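Local structure of forkhead-associated 1 (Saccharomyces cerevisiae, 6C4U) at residues N58-I63 with I102-D107. The protein is an engineered phosphothreonine-binding FHA domain that recognises a phosphopeptide of the human transcription factor c-Myc. Numbering follows the deposited sequence.
Sequences NKHFQI and ITVRTD
Phe61 and Ile102 meet between the two sheets of the FHA beta sandwich, where strand 61-66 of the mixed sheet lies over strand 101-105 of the antiparallel one. The short segments 61-63 and 102-105 run nearly antiparallel (166°), yet their axes come no closer than 10.8 Å and no hydrogen bond joins them: they are layers, not sheet neighbours. Ile102 CG2 sits over one face of the Phe61 ring, 4.0 Å from its centroid and 22° off the normal, a CH-pi contact displaced toward CZ. The Phe61 ring is brought over this methyl with CG between the backbone N and the carbonyl carbon (chi1 64°). Ile102 CD1 reaches on to Ile63 CD1 at 4.1 Å.

A classic beta bulge places His60 and Phe61 both opposite Phe40 on the adjoining strand, and both point toward segment 102-107. Consistent with this, Val104 CG1 meets both rings obliquely, 3.6 Å from His60 NE2 and 4.2 Å from Phe61 CE1. Hydrogen bonds between ND1 and Ser57 N and between NE2 and Gly80 O hold the imidazole's rotation. Two residues before His60, Asn58 N hydrogen-bonds a modified side chain of the bound peptide, probably its phosphothreonine.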
loop_
_atom_site.group_PDB
_atom_site.type_symbol
_atom_site.label_atom_id
_atom_site.label_comp_id
_atom_site.label_asym_id
_atom_site.label_seq_id
_atom_site.Cartn_x
_atom_site.Cartn_y
_atom_site.Cartn_z
ATOM N N ASN F 58 12.051 -0.706 -6.125
ATOM C CA ASN F 58 11.364 0.064 -7.173
ATOM C C ASN F 58 9.873 -0.159 -7.146
ATOM O O ASN F 58 9.099 0.791 -7.302
ATOM C CB ASN F 58 11.892 -0.308 -8.560
ATOM C CG ASN F 58 13.223 0.320 -8.843
ATOM O OD1 ASN F 58 13.290 1.468 -9.295
ATOM N ND2 ASN F 58 14.297 -0.412 -8.549
ATOM N N LYS F 59 9.494 -1.426 -7.003
ATOM C CA LYS F 59 8.131 -1.793 -6.669
ATOM C C LYS F 59 8.259 -2.576 -5.376
ATOM O O LYS F 59 8.749 -3.708 -5.364
ATOM C CB LYS F 59 7.447 -2.592 -7.781
ATOM C CG LYS F 59 7.090 -1.762 -9.006
ATOM C CD LYS F 59 5.822 -2.034 -9.785
ATOM C CE LYS F 59 5.870 -1.142 -11.042
ATOM N NZ LYS F 59 4.599 -0.542 -11.589
ATOM N N HIS F 60 7.838 -1.942 -4.286
ATOM C CA HIS F 60 8.102 -2.415 -2.943
ATOM C C HIS F 60 6.936 -3.178 -2.330
ATOM O O HIS F 60 7.127 -4.229 -1.732
ATOM C CB HIS F 60 8.487 -1.236 -2.054
ATOM C CG HIS F 60 9.174 -1.649 -0.798
ATOM N ND1 HIS F 60 10.529 -1.507 -0.611
ATOM C CD2 HIS F 60 8.694 -2.239 0.323
ATOM C CE1 HIS F 60 10.854 -1.983 0.581
ATOM N NE2 HIS F 60 9.757 -2.438 1.167
ATOM N N PHE F 61 5.731 -2.640 -2.444
ATOM C CA PHE F 61 4.546 -3.399 -2.026
ATOM C C PHE F 61 3.341 -2.951 -2.826
ATOM O O PHE F 61 3.384 -1.909 -3.473
ATOM C CB PHE F 61 4.311 -3.321 -0.497
ATOM C CG PHE F 61 3.994 -1.939 0.023
ATOM C CD1 PHE F 61 5.024 -1.083 0.424
ATOM C CD2 PHE F 61 2.678 -1.491 0.146
ATOM C CE1 PHE F 61 4.750 0.196 0.877
ATOM C CE2 PHE F 61 2.401 -0.212 0.622
ATOM C CZ PHE F 61 3.430 0.620 0.983
ATOM N N GLN F 62 2.296 -3.772 -2.812
ATOM C CA GLN F 62 1.062 -3.448 -3.492
ATOM C C GLN F 62 -0.063 -3.547 -2.504
ATOM O O GLN F 62 0.019 -4.299 -1.519
ATOM C CB GLN F 62 0.773 -4.441 -4.631
ATOM C CG GLN F 62 1.971 -4.809 -5.489
ATOM C CD GLN F 62 1.624 -5.569 -6.720
ATOM O OE1 GLN F 62 1.553 -4.989 -7.787
ATOM N NE2 GLN F 62 1.503 -6.881 -6.590
ATOM N N ILE F 63 -1.122 -2.796 -2.775
ATOM C CA ILE F 63 -2.361 -2.906 -2.034
ATOM C C ILE F 63 -3.405 -3.337 -3.038
ATOM O O ILE F 63 -3.500 -2.774 -4.121
ATOM C CB ILE F 63 -2.714 -1.585 -1.314
ATOM C CG1 ILE F 63 -1.688 -1.349 -0.199
ATOM C CG2 ILE F 63 -4.131 -1.629 -0.753
ATOM C CD1 ILE F 63 -1.828 -0.052 0.544
ATOM N N ILE F 102 1.882 0.753 7.812
ATOM C CA ILE F 102 2.824 0.109 6.896
ATOM C C ILE F 102 4.158 0.832 7.003
ATOM O O ILE F 102 4.210 2.049 6.889
ATOM C CB ILE F 102 2.274 0.146 5.448
ATOM C CG1 ILE F 102 0.906 -0.559 5.399
ATOM C CG2 ILE F 102 3.186 -0.591 4.496
ATOM C CD1 ILE F 102 0.222 -0.541 4.056
ATOM N N THR F 103 5.233 0.078 7.208
ATOM C CA THR F 103 6.556 0.648 7.512
ATOM C C THR F 103 7.619 0.007 6.646
ATOM O O THR F 103 7.605 -1.207 6.479
ATOM C CB THR F 103 6.950 0.377 8.987
ATOM O OG1 THR F 103 5.820 -0.123 9.739
ATOM C CG2 THR F 103 7.478 1.614 9.612
ATOM N N VAL F 104 8.542 0.806 6.115
ATOM C CA VAL F 104 9.662 0.274 5.309
ATOM C C VAL F 104 10.968 0.875 5.816
ATOM O O VAL F 104 10.971 1.921 6.419
ATOM C CB VAL F 104 9.479 0.555 3.796
ATOM C CG1 VAL F 104 8.165 -0.025 3.313
ATOM C CG2 VAL F 104 9.534 2.040 3.476
ATOM N N ARG F 105 12.088 0.234 5.552
ATOM C CA ARG F 105 13.390 0.762 6.011
ATOM C C ARG F 105 14.027 1.644 4.949
ATOM O O ARG F 105 13.843 1.411 3.733
ATOM C CB ARG F 105 14.317 -0.374 6.336
ATOM C CG ARG F 105 13.844 -1.222 7.511
ATOM C CD ARG F 105 14.144 -2.715 7.357
ATOM N NE ARG F 105 15.576 -3.012 7.350
ATOM C CZ ARG F 105 16.160 -4.067 6.785
ATOM N NH1 ARG F 105 15.439 -5.013 6.171
ATOM N NH2 ARG F 105 17.484 -4.182 6.825
ATOM N N THR F 106 14.723 2.678 5.415
ATOM C CA THR F 106 15.331 3.728 4.572
ATOM C C THR F 106 16.856 3.762 4.733
ATOM O O THR F 106 17.596 3.868 3.745
ATOM C CB THR F 106 14.750 5.101 4.947
ATOM O OG1 THR F 106 14.396 5.099 6.334
ATOM C CG2 THR F 106 13.477 5.397 4.131
ATOM N N ASP F 107 17.334 3.714 5.974
ATOM C CA ASP F 107 18.775 3.614 6.265
ATOM C C ASP F 107 19.129 2.231 6.817
ATOM O O ASP F 107 18.283 1.552 7.426
ATOM C CB ASP F 107 19.233 4.631 7.341
ATOM C CG ASP F 107 19.027 6.078 6.936
ATOM O OD1 ASP F 107 19.089 6.407 5.731
ATOM O OD2 ASP F 107 18.820 6.896 7.862
#